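Local coordinates for DNA mismatch repair protein MutL (Aquifex aeolicus VF5, PDB 6LZJ) that probably binds and hydrolyses ATP to coordinate DNA mismatch repair, as MutL relatives with a GHKL-type ATPase domain do, at residues Glu25-Ala30 and Val49-Thr54; Leu103-Phe108 and Val133-Glu138; Arg45-Lys50 and Val137-Leu142; Val37-Gly42 and Leu181-Arg186. All coordinates share one frame; numbering follows the deposited sequence.

Interaction 1: residues Glu25-Ala30 and Val49-Thr54. With ACP (phosphomethylphosphonic acid adenylate ester), chain C.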
# COMPACT_ATOMS: atom_id res chain seq x y z
N GLU A 25 0.15 5.76 0.43
CA GLU A 25 1.33 6.57 0.14
C GLU A 25 1.36 7.83 1.01
O GLU A 25 2.40 8.17 1.61
CB GLU A 25 1.36 6.94 -1.35
CG GLU A 25 2.59 7.77 -1.73
CD GLU A 25 2.65 8.04 -3.21
OE1 GLU A 25 2.41 9.19 -3.67
OE2 GLU A 25 2.91 7.06 -3.93
N ASN A 26 0.24 8.54 1.04
CA ASN A 26 0.09 9.75 1.86
C ASN A 26 0.39 9.47 3.34
O ASN A 26 1.07 10.26 4.02
CB ASN A 26 -1.32 10.31 1.71
CG ASN A 26 -1.53 11.05 0.41
OD1 ASN A 26 -2.66 11.39 0.04
ND2 ASN A 26 -0.44 11.33 -0.30
N SER A 27 -0.08 8.34 3.84
CA SER A 27 0.24 8.00 5.22
C SER A 27 1.72 7.79 5.42
O SER A 27 2.29 8.29 6.39
CB SER A 27 -0.53 6.75 5.63
OG SER A 27 -1.91 7.00 5.43
N LEU A 28 2.38 7.08 4.49
CA LEU A 28 3.79 6.83 4.69
C LEU A 28 4.58 8.12 4.49
O LEU A 28 5.57 8.37 5.20
CB LEU A 28 4.26 5.75 3.70
CG LEU A 28 3.51 4.41 3.91
CD1 LEU A 28 3.90 3.50 2.72
CD2 LEU A 28 3.95 3.78 5.21
N ASP A 29 4.12 8.98 3.57
CA ASP A 29 4.73 10.30 3.40
C ASP A 29 4.66 11.11 4.69
O ASP A 29 5.52 11.95 4.94
CB ASP A 29 4.01 11.10 2.31
CG ASP A 29 4.31 10.62 0.89
OD1 ASP A 29 5.27 9.82 0.69
OD2 ASP A 29 3.54 11.04 0.00
N ALA A 30 3.64 10.88 5.49
CA ALA A 30 3.42 11.59 6.74
C ALA A 30 4.06 10.89 7.94
O ALA A 30 3.68 11.16 9.09
CB ALA A 30 1.93 11.77 6.98
N VAL A 49 -8.72 4.59 5.26
CA VAL A 49 -7.32 4.51 5.63
C VAL A 49 -7.02 5.42 6.80
O VAL A 49 -7.24 6.64 6.73
CB VAL A 49 -6.40 4.84 4.45
CG1 VAL A 49 -4.90 4.88 4.92
CG2 VAL A 49 -6.61 3.82 3.38
N LYS A 50 -6.46 4.83 7.85
CA LYS A 50 -6.20 5.52 9.11
C LYS A 50 -4.74 5.39 9.44
O LYS A 50 -4.15 4.30 9.34
CB LYS A 50 -7.02 4.95 10.25
CG LYS A 50 -6.74 5.55 11.62
CD LYS A 50 -7.52 4.67 12.60
CE LYS A 50 -7.63 5.22 14.05
NZ LYS A 50 -6.37 4.91 14.77
N ASP A 51 -4.16 6.49 9.84
CA ASP A 51 -2.76 6.46 10.17
C ASP A 51 -2.50 7.26 11.42
O ASP A 51 -3.32 8.09 11.87
CB ASP A 51 -1.86 6.94 8.97
CG ASP A 51 -2.01 8.42 8.68
OD1 ASP A 51 -1.75 9.23 9.59
OD2 ASP A 51 -2.37 8.76 7.54
N ASN A 52 -1.33 7.01 11.99
CA ASN A 52 -0.83 7.72 13.15
C ASN A 52 0.28 8.72 12.82
O ASN A 52 1.15 8.93 13.65
CB ASN A 52 -0.41 6.76 14.26
CG ASN A 52 0.77 5.95 13.88
OD1 ASN A 52 1.16 5.92 12.72
ND2 ASN A 52 1.39 5.29 14.87
N GLY A 53 0.38 9.17 11.57
CA GLY A 53 1.36 10.19 11.23
C GLY A 53 1.07 11.58 11.78
O GLY A 53 0.16 11.75 12.61
N THR A 54 1.80 12.58 11.31
CA THR A 54 1.81 13.89 11.95
C THR A 54 0.53 14.69 11.74
O THR A 54 0.38 15.75 12.36
CB THR A 54 3.01 14.70 11.45
OG1 THR A 54 3.11 14.59 10.02
CG2 THR A 54 4.27 14.17 12.08
PG ACP C . 0.94 13.02 -5.06
O1G ACP C . 0.03 12.26 -4.17
O2G ACP C . 0.20 13.35 -6.46
O3G ACP C . 2.38 12.30 -5.27
PB ACP C . 0.52 14.79 -2.73
O1B ACP C . 0.79 13.67 -1.81
O2B ACP C . 1.29 16.10 -2.21
C3B ACP C . 1.31 14.62 -4.33
PA ACP C . -2.26 14.53 -2.22
O1A ACP C . -2.01 13.03 -2.21
O2A ACP C . -3.49 15.02 -2.93
O3A ACP C . -1.00 15.24 -2.96
O5' ACP C . -2.15 15.07 -0.71
C5' ACP C . -2.11 16.49 -0.63
C4' ACP C . -1.45 16.89 0.67
O4' ACP C . -2.27 16.47 1.76
C3' ACP C . -0.11 16.24 0.94
O3' ACP C . 0.96 16.97 0.33
C2' ACP C . -0.01 16.29 2.43
O2' ACP C . 0.46 17.61 2.81
C1' ACP C . -1.46 16.24 2.90
N9 ACP C . -1.82 14.87 3.34
C8 ACP C . -2.65 14.05 2.66
N7 ACP C . -2.80 12.90 3.34
C5 ACP C . -2.10 13.01 4.47
C6 ACP C . -1.87 12.16 5.65
N6 ACP C . -2.43 10.91 5.71
N1 ACP C . -1.08 12.64 6.61
C2 ACP C . -0.54 13.88 6.55
N3 ACP C . -0.68 14.71 5.52
C4 ACP C . -1.47 14.33 4.47
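S27 and A30 carry the helix side of this contact; they meet D51 and the G53-T54 backbone beside bound ACP. Just before them on the helix, N26 turns to the phosphates. N26 ND2 gives a 3.0 Å hydrogen bond to ACP O1A and a weak one to ACP O1B, so a single amide group spans the alpha and beta phosphates. S27 comes next. With its OG beside the backbone N (chi1 -57°), S27 faces the strand, and S27 OG lies 2.8 Å from D51 OD2. V49 CG1 packs against the same hydroxyl, 3.7 Å from S27 OG. D51 OD2 has a second task: it accepts the adenine amino group, ACP N6, at 2.8 Å with a fairly straight bond (155°). An aspartate on a strand reading the adenine, with an asparagine on the facing helix at the phosphates, marks the Bergerat fold of GHKL ATPases. D51, N52 and G53 begin its DxGxG motif. The other oxygen, D51 OD1, accepts from G53 N and closes an Asx turn. A30 is the first residue past the helix. A30 CB lies 3.2 Å from ACP N1, at the adenine. A30 O takes a hydrogen bond from T54 N, 3.2 Å long and in the carbonyl plane. A30 O also lies 3.3 Å from G53 CA, where a side chain on G53 would collide with it.

Interaction 2: residues Leu103-Phe108 and Val133-Glu138. With ACP (phosphomethylphosphonic acid adenylate ester), chain C.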
# COMPACT_ATOMS: atom_id res chain seq x y z
N LEU A 103 -12.38 13.42 5.05
CA LEU A 103 -11.04 13.34 5.61
C LEU A 103 -11.08 14.01 6.97
O LEU A 103 -11.54 15.14 7.08
CB LEU A 103 -10.01 14.02 4.71
CG LEU A 103 -8.58 14.18 5.22
CD1 LEU A 103 -7.63 14.18 4.00
CD2 LEU A 103 -8.39 15.47 5.97
N ARG A 104 -10.59 13.33 7.99
CA ARG A 104 -10.40 13.97 9.29
C ARG A 104 -8.92 13.89 9.65
O ARG A 104 -8.24 12.91 9.29
CB ARG A 104 -11.31 13.34 10.38
CG ARG A 104 -11.09 11.85 10.69
CD ARG A 104 -12.13 11.39 11.69
NE ARG A 104 -13.43 11.39 11.02
CZ ARG A 104 -13.92 10.35 10.37
NH1 ARG A 104 -13.21 9.23 10.28
NH2 ARG A 104 -15.11 10.44 9.78
N SER A 105 -8.42 14.93 10.29
CA SER A 105 -7.01 14.92 10.67
C SER A 105 -6.77 15.76 11.91
O SER A 105 -7.35 16.84 12.08
CB SER A 105 -6.11 15.44 9.53
OG SER A 105 -4.76 15.17 9.90
N ARG A 106 -5.91 15.25 12.77
CA ARG A 106 -5.48 15.99 13.95
C ARG A 106 -3.98 16.17 13.85
O ARG A 106 -3.21 15.19 13.78
CB ARG A 106 -5.88 15.30 15.24
CG ARG A 106 -5.45 16.07 16.47
CD ARG A 106 -5.78 15.25 17.69
NE ARG A 106 -4.98 15.64 18.83
CZ ARG A 106 -5.07 15.02 19.99
NH1 ARG A 106 -5.92 14.01 20.09
NH2 ARG A 106 -4.30 15.38 21.02
N PHE A 107 -3.57 17.43 13.79
CA PHE A 107 -2.17 17.79 13.68
C PHE A 107 -1.46 17.49 15.00
O PHE A 107 -2.03 17.67 16.09
CB PHE A 107 -2.12 19.27 13.30
CG PHE A 107 -0.78 19.77 12.84
CD1 PHE A 107 -0.13 19.18 11.77
CD2 PHE A 107 -0.25 20.89 13.40
CE1 PHE A 107 1.08 19.67 11.33
CE2 PHE A 107 0.97 21.41 12.97
CZ PHE A 107 1.63 20.79 11.93
N PHE A 108 -0.22 17.03 14.91
CA PHE A 108 0.50 16.68 16.12
C PHE A 108 0.59 17.85 17.10
O PHE A 108 0.75 17.62 18.30
CB PHE A 108 1.89 16.16 15.77
CG PHE A 108 2.85 17.24 15.31
CD1 PHE A 108 2.90 17.61 13.98
CD2 PHE A 108 3.72 17.84 16.21
CE1 PHE A 108 3.78 18.58 13.54
CE2 PHE A 108 4.62 18.81 15.79
CZ PHE A 108 4.65 19.19 14.46
N VAL A 133 -4.15 11.92 17.31
CA VAL A 133 -3.25 12.49 16.30
C VAL A 133 -3.12 11.53 15.14
O VAL A 133 -2.93 10.32 15.34
CB VAL A 133 -1.86 12.78 16.88
CG1 VAL A 133 -0.96 13.23 15.72
CG2 VAL A 133 -1.92 13.87 17.87
N GLY A 134 -3.29 12.04 13.95
CA GLY A 134 -3.12 11.28 12.72
C GLY A 134 -4.19 11.71 11.74
O GLY A 134 -4.84 12.74 11.91
N THR A 135 -4.42 10.88 10.72
CA THR A 135 -5.35 11.23 9.65
C THR A 135 -6.18 10.00 9.34
O THR A 135 -5.70 8.86 9.35
CB THR A 135 -4.59 11.68 8.38
OG1 THR A 135 -3.84 12.83 8.70
CG2 THR A 135 -5.52 12.01 7.27
N GLU A 136 -7.45 10.24 9.05
CA GLU A 136 -8.30 9.13 8.65
C GLU A 136 -9.13 9.58 7.46
O GLU A 136 -9.79 10.62 7.52
CB GLU A 136 -9.19 8.70 9.82
CG GLU A 136 -10.09 7.51 9.44
CD GLU A 136 -10.75 6.95 10.69
OE1 GLU A 136 -10.60 5.74 10.93
OE2 GLU A 136 -11.29 7.76 11.47
N VAL A 137 -9.06 8.84 6.36
CA VAL A 137 -9.79 9.19 5.15
C VAL A 137 -10.79 8.08 4.84
O VAL A 137 -10.45 6.89 4.92
CB VAL A 137 -8.81 9.38 3.97
CG1 VAL A 137 -9.57 9.91 2.74
CG2 VAL A 137 -7.65 10.31 4.40
N GLU A 138 -12.02 8.48 4.48
CA GLU A 138 -13.11 7.56 4.18
C GLU A 138 -13.67 7.89 2.82
O GLU A 138 -14.11 9.03 2.58
CB GLU A 138 -14.21 7.64 5.25
CG GLU A 138 -13.68 7.21 6.59
CD GLU A 138 -14.72 7.18 7.69
OE1 GLU A 138 -15.94 7.27 7.39
OE2 GLU A 138 -14.29 7.04 8.84
PG ACP C . 0.94 13.02 -5.06
O1G ACP C . 0.03 12.26 -4.17
O2G ACP C . 0.20 13.35 -6.46
O3G ACP C . 2.38 12.30 -5.27
PB ACP C . 0.52 14.79 -2.73
O1B ACP C . 0.79 13.67 -1.81
O2B ACP C . 1.29 16.10 -2.21
C3B ACP C . 1.31 14.62 -4.33
PA ACP C . -2.26 14.53 -2.22
O1A ACP C . -2.01 13.03 -2.21
O2A ACP C . -3.49 15.02 -2.93
O3A ACP C . -1.00 15.24 -2.96
O5' ACP C . -2.15 15.07 -0.71
C5' ACP C . -2.11 16.49 -0.63
C4' ACP C . -1.45 16.89 0.67
O4' ACP C . -2.27 16.47 1.76
C3' ACP C . -0.11 16.24 0.94
O3' ACP C . 0.96 16.97 0.33
C2' ACP C . -0.01 16.29 2.43
O2' ACP C . 0.46 17.61 2.81
C1' ACP C . -1.46 16.24 2.90
N9 ACP C . -1.82 14.87 3.34
C8 ACP C . -2.65 14.05 2.66
N7 ACP C . -2.80 12.90 3.34
C5 ACP C . -2.10 13.01 4.47
C6 ACP C . -1.87 12.16 5.65
N6 ACP C . -2.43 10.91 5.71
N1 ACP C . -1.08 12.64 6.61
C2 ACP C . -0.54 13.88 6.55
N3 ACP C . -0.68 14.71 5.52
C4 ACP C . -1.47 14.33 4.47
O HOH W 1 -17.61 8.88 8.97
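L103-R106 and G134-E138 run antiparallel, their axes 4.7 Å apart and their directions 175° apart. They are neighbouring strands in the large mixed sheet of the GHKL-type ATPase domain. R104 with E136 and R106 with G134 are hydrogen-bonded pairs; L103 with V137 and S105 with T135 are non-hydrogen-bonded pairs. The backbone of G134 has angles that would jam a side chain against the preceding carbonyl. L103, S105, T135 and V137 share the face that holds the nucleotide. There S105 OG donates to T135 OG1 at 2.8 Å, while S105 OG also receives the backbone N of I56. T135 OG1 in turn lies 3.5 Å from ACP N1. L103 CD1 packs on V137 CG2. The other face is charged. R104 is folded back, with CG between its own N and carbonyl carbon (chi1 62°) and a bend at chi3, and this brings NH1 over the partner strand. R104 NH1 makes two salt bridges, to E136 OE2 at 2.7 Å and to E138 OE2 at 2.8 Å. Both oxygens lie at the edge of the guanidinium, but each is met from above its own carboxylate plane. R104 NH2 has E115 as a further partner and gives a weak bond to a water that donates to E138 OE1. The R106 guanidinium bonds to the carbonyls of M131 and E110. V133 CG2 lies over one face, toward the rim, 3.7 Å from R106 NE.

Interaction 3: residues Arg45-Lys50 and Val137-Leu142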
# COMPACT_ATOMS: atom_id res chain seq x y z
N ARG A 45 -17.93 0.02 -1.78
CA ARG A 45 -18.79 0.66 -0.81
C ARG A 45 -18.00 1.58 0.11
O ARG A 45 -18.36 2.75 0.27
CB ARG A 45 -19.58 -0.40 -0.02
CG ARG A 45 -20.48 0.22 0.99
CD ARG A 45 -21.65 -0.67 1.41
NE ARG A 45 -22.52 0.10 2.30
CZ ARG A 45 -23.36 1.05 1.88
NH1 ARG A 45 -24.09 1.72 2.75
NH2 ARG A 45 -23.45 1.32 0.58
N LEU A 46 -16.98 1.05 0.79
CA LEU A 46 -16.12 1.91 1.61
C LEU A 46 -14.64 1.58 1.47
O LEU A 46 -14.24 0.42 1.51
CB LEU A 46 -16.49 1.80 3.08
CG LEU A 46 -15.49 2.45 4.05
CD1 LEU A 46 -15.54 3.92 3.94
CD2 LEU A 46 -15.83 2.02 5.46
N ILE A 47 -13.81 2.62 1.40
CA ILE A 47 -12.38 2.50 1.59
C ILE A 47 -12.04 3.44 2.73
O ILE A 47 -12.30 4.64 2.62
CB ILE A 47 -11.61 2.91 0.33
CG1 ILE A 47 -12.02 2.06 -0.90
CG2 ILE A 47 -10.08 2.93 0.57
CD1 ILE A 47 -11.74 2.83 -2.20
N ARG A 48 -11.46 2.91 3.81
CA ARG A 48 -10.98 3.74 4.90
C ARG A 48 -9.49 3.50 5.14
O ARG A 48 -9.05 2.35 5.25
CB ARG A 48 -11.81 3.48 6.18
CG ARG A 48 -11.42 4.36 7.36
CD ARG A 48 -12.27 4.09 8.60
NE ARG A 48 -12.30 2.66 8.92
CZ ARG A 48 -11.42 2.06 9.71
NH1 ARG A 48 -10.44 2.76 10.27
NH2 ARG A 48 -11.50 0.76 9.94
N VAL A 49 -8.72 4.59 5.26
CA VAL A 49 -7.32 4.51 5.63
C VAL A 49 -7.02 5.42 6.80
O VAL A 49 -7.24 6.64 6.73
CB VAL A 49 -6.40 4.84 4.45
CG1 VAL A 49 -4.90 4.88 4.92
CG2 VAL A 49 -6.61 3.82 3.38
N LYS A 50 -6.46 4.83 7.85
CA LYS A 50 -6.20 5.52 9.11
C LYS A 50 -4.74 5.39 9.44
O LYS A 50 -4.15 4.30 9.34
CB LYS A 50 -7.02 4.95 10.25
CG LYS A 50 -6.74 5.55 11.62
CD LYS A 50 -7.52 4.67 12.60
CE LYS A 50 -7.63 5.22 14.05
NZ LYS A 50 -6.37 4.91 14.77
N VAL A 137 -9.06 8.84 6.36
CA VAL A 137 -9.79 9.19 5.15
C VAL A 137 -10.79 8.08 4.84
O VAL A 137 -10.45 6.89 4.92
CB VAL A 137 -8.81 9.38 3.97
CG1 VAL A 137 -9.57 9.91 2.74
CG2 VAL A 137 -7.65 10.31 4.40
N GLU A 138 -12.02 8.48 4.48
CA GLU A 138 -13.11 7.56 4.18
C GLU A 138 -13.67 7.89 2.82
O GLU A 138 -14.11 9.03 2.58
CB GLU A 138 -14.21 7.64 5.25
CG GLU A 138 -13.68 7.21 6.59
CD GLU A 138 -14.72 7.18 7.69
OE1 GLU A 138 -15.94 7.27 7.39
OE2 GLU A 138 -14.29 7.04 8.84
N VAL A 139 -13.63 6.92 1.93
CA VAL A 139 -14.02 7.11 0.54
C VAL A 139 -15.18 6.15 0.29
O VAL A 139 -14.99 4.93 0.32
CB VAL A 139 -12.86 6.81 -0.42
CG1 VAL A 139 -13.30 6.99 -1.86
CG2 VAL A 139 -11.70 7.76 -0.14
N ARG A 140 -16.38 6.70 0.10
CA ARG A 140 -17.58 5.88 -0.02
C ARG A 140 -18.19 6.04 -1.40
O ARG A 140 -18.12 7.11 -2.02
CB ARG A 140 -18.65 6.27 1.03
CG ARG A 140 -18.28 5.82 2.42
CD ARG A 140 -19.48 6.00 3.35
NE ARG A 140 -19.23 5.30 4.62
CZ ARG A 140 -19.53 4.03 4.86
NH1 ARG A 140 -20.12 3.28 3.92
NH2 ARG A 140 -19.25 3.50 6.04
N ASP A 141 -18.79 4.94 -1.84
CA ASP A 141 -19.61 4.88 -3.05
C ASP A 141 -18.82 5.36 -4.25
O ASP A 141 -19.25 6.24 -4.97
CB ASP A 141 -20.91 5.68 -2.87
CG ASP A 141 -21.83 5.03 -1.84
OD1 ASP A 141 -21.64 3.83 -1.55
OD2 ASP A 141 -22.74 5.72 -1.32
N LEU A 142 -17.62 4.79 -4.41
CA LEU A 142 -16.70 5.17 -5.48
C LEU A 142 -17.40 5.13 -6.84
O LEU A 142 -18.09 4.15 -7.18
CB LEU A 142 -15.48 4.23 -5.47
CG LEU A 142 -14.30 4.66 -6.36
CD1 LEU A 142 -13.69 6.02 -5.97
CD2 LEU A 142 -13.22 3.58 -6.42
O HOH W 2 -22.28 0.92 5.11
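R48 and E138 lie side by side and point the same way, yet they do not pair through their charges. The aliphatic part of R48 does the touching: its CD is 3.6 Å from E138 OE2, and its CG rests on E138 CG. The chain bends at chi3 (51°), which takes the guanidinium away to E38, E36 and E136; E138 pairs with R104. L46 CD1 sits 3.7 Å from R140 CG and reaches over one face of the R140 guanidinium, toward its rim. These residues belong to adjacent antiparallel strands of the ATPase sheet. I47, V49, V137 and V139 fill its opposite face, where I47 and V49 meet helix 16-29. In the ladder V139 N bonds to I47 O at 2.7 Å. R45 and L46 both face V40 on the next strand, a classic beta bulge. At this end of the pair R140 NH1 lies over one face of the R45 guanidinium, 4.3 Å from R45 NE. A water accepts from R45 NE at 2.9 Å and weakly from R140 NH1. Replacing R140 by an alanine removes this long chain, and L46 would probably lose its cover and the water one of its donors. D141 runs alongside R45, but D141 OD1 to R45 NH2 is a long salt bridge of 3.8 Å, charges only, with no N-H aimed at the out-of-plane oxygen. D141 N hydrogen-bonds to R45 O.

Interaction 4: residues Val37-Gly42 and Leu181-Arg186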
# COMPACT_ATOMS: atom_id res chain seq x y z
N VAL A 37 -6.07 -0.19 7.09
CA VAL A 37 -6.91 -0.09 5.91
C VAL A 37 -8.14 -0.95 6.09
O VAL A 37 -8.05 -2.07 6.62
CB VAL A 37 -6.16 -0.56 4.65
CG1 VAL A 37 -7.05 -0.42 3.47
CG2 VAL A 37 -4.94 0.28 4.49
N GLU A 38 -9.29 -0.41 5.70
CA GLU A 38 -10.54 -1.17 5.78
C GLU A 38 -11.26 -1.05 4.44
O GLU A 38 -11.37 0.04 3.90
CB GLU A 38 -11.46 -0.67 6.88
CG GLU A 38 -12.76 -1.42 6.80
CD GLU A 38 -13.73 -1.09 7.92
OE1 GLU A 38 -13.43 -0.19 8.74
OE2 GLU A 38 -14.79 -1.75 7.96
N ILE A 39 -11.76 -2.17 3.90
CA ILE A 39 -12.52 -2.08 2.66
C ILE A 39 -13.81 -2.84 2.87
O ILE A 39 -13.83 -3.85 3.59
CB ILE A 39 -11.77 -2.60 1.40
CG1 ILE A 39 -11.30 -4.03 1.56
CG2 ILE A 39 -10.56 -1.70 1.14
CD1 ILE A 39 -10.80 -4.61 0.20
N VAL A 40 -14.87 -2.31 2.28
CA VAL A 40 -16.18 -2.94 2.27
C VAL A 40 -16.63 -3.06 0.82
O VAL A 40 -16.55 -2.10 0.06
CB VAL A 40 -17.18 -2.12 3.10
CG1 VAL A 40 -18.54 -2.82 3.15
CG2 VAL A 40 -16.68 -1.98 4.54
N LYS A 41 -17.18 -4.23 0.47
CA LYS A 41 -17.60 -4.52 -0.90
C LYS A 41 -16.44 -4.27 -1.86
O LYS A 41 -16.57 -3.60 -2.89
CB LYS A 41 -18.85 -3.71 -1.27
CG LYS A 41 -19.59 -4.22 -2.52
CD LYS A 41 -20.81 -3.38 -2.94
CE LYS A 41 -21.26 -3.79 -4.35
NZ LYS A 41 -22.54 -3.16 -4.79
N GLY A 42 -15.27 -4.79 -1.48
CA GLY A 42 -14.04 -4.69 -2.25
C GLY A 42 -13.49 -3.28 -2.35
O GLY A 42 -12.60 -3.03 -3.16
N LEU A 181 -5.19 -4.88 7.55
CA LEU A 181 -6.24 -4.81 6.53
C LEU A 181 -7.48 -5.52 7.07
O LEU A 181 -7.39 -6.64 7.56
CB LEU A 181 -5.80 -5.46 5.18
CG LEU A 181 -6.87 -5.53 4.07
CD1 LEU A 181 -7.45 -4.18 3.64
CD2 LEU A 181 -6.24 -6.25 2.86
N PHE A 182 -8.62 -4.82 7.05
CA PHE A 182 -9.93 -5.42 7.27
C PHE A 182 -10.70 -5.40 5.95
O PHE A 182 -10.74 -4.37 5.28
CB PHE A 182 -10.72 -4.67 8.34
CG PHE A 182 -10.07 -4.64 9.69
CD1 PHE A 182 -9.14 -3.65 10.01
CD2 PHE A 182 -10.39 -5.58 10.65
CE1 PHE A 182 -8.54 -3.63 11.26
CE2 PHE A 182 -9.79 -5.56 11.89
CZ PHE A 182 -8.87 -4.58 12.20
N SER A 183 -11.30 -6.53 5.58
CA SER A 183 -12.13 -6.63 4.39
C SER A 183 -13.43 -7.33 4.76
O SER A 183 -13.40 -8.45 5.29
CB SER A 183 -11.43 -7.39 3.25
OG SER A 183 -10.06 -7.10 3.23
N GLU A 184 -14.55 -6.67 4.48
CA GLU A 184 -15.87 -7.17 4.85
C GLU A 184 -15.93 -7.57 6.32
O GLU A 184 -16.53 -8.58 6.70
CB GLU A 184 -16.30 -8.33 3.93
CG GLU A 184 -15.72 -8.26 2.53
CD GLU A 184 -16.11 -6.98 1.78
OE1 GLU A 184 -17.06 -6.29 2.21
OE2 GLU A 184 -15.46 -6.67 0.75
N GLY A 185 -15.32 -6.75 7.18
CA GLY A 185 -15.36 -6.94 8.61
C GLY A 185 -14.43 -7.99 9.17
O GLY A 185 -14.43 -8.20 10.39
N ARG A 186 -13.62 -8.64 8.34
CA ARG A 186 -12.66 -9.62 8.81
C ARG A 186 -11.26 -9.01 8.80
O ARG A 186 -10.91 -8.28 7.87
CB ARG A 186 -12.67 -10.85 7.91
CG ARG A 186 -14.06 -11.40 7.63
CD ARG A 186 -14.42 -12.50 8.62
NE ARG A 186 -15.87 -12.71 8.66
CZ ARG A 186 -16.57 -13.30 7.70
NH1 ARG A 186 -15.96 -13.75 6.60
NH2 ARG A 186 -17.88 -13.44 7.82
O HOH W 3 -14.57 -4.22 6.43
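This is a parallel strand pairing, V37-V40 beside L181-S183, with the E184 carboxylate bonded to two backbone amides at its end. It lies in the large sheet, the side chain of V37 about 11 Å from the bound nucleotide. The axes are 4.7 Å apart and the directions differ by only 11°. V37 O accepts from F182 N, I39 N donates to F182 O, and I39 O accepts from E184 N. V37, I39, L181 and S183 share one face, which helix 156-173 covers, helped by helix 16-29 at V37. There L181 CD1 meets V37 CG1 at 3.8 Å, and I39 CG1 lies 3.7 Å from S183 OG. On the other face E38 CG packs on F182 CB at 4.1 Å, while E38 OE1 is held by R48. A water donates to E38 OE2 and I39 O and accepts from G185 N. Past the strands, E184 turns back. Its chi1 of -30° is off the staggered positions and its chain bends at chi2 (-59°), which swings the carboxylate to the backbone after V40. E184 OE1 takes K41 N at 2.7 Å and E184 OE2 takes G42 N at 2.9 Å. Each oxygen uses its syn lone pair, so the two grips fix the rotation of the group. With an alanine in place of E184, the K41 and G42 amides would probably be left without these acceptors, and R160 without its salt bridge to E184 OE2. S183-R186 forms a type I' turn, the tight reversal of a two-residue beta hairpin, joining this strand to 186-191 in the alpha/beta sandwich of the GHKL ATPases.

Overall arrangement
Interactions 1 and 2 both touch ACP and join through the backbones of D51 and T135. Interaction 1 is the buried one, a helix end against a strand end. The other three are partly buried strand pairings in a single sheet. Interactions 2 and 3 share strand 134-140, interactions 1 and 3 share strand 46-51, and interaction 4 joins strand 34-40 to strand 178-183 on the far side. Near the nucleotide the chemistry is hydroxyl, amide and carboxylate. Across the face away from the helices it is ionic, and salt bridges tie interaction 3 to interactions 2 and 4. The helix-covered face is apolar, with V49 of interaction 1 packing on V37 of interaction 4.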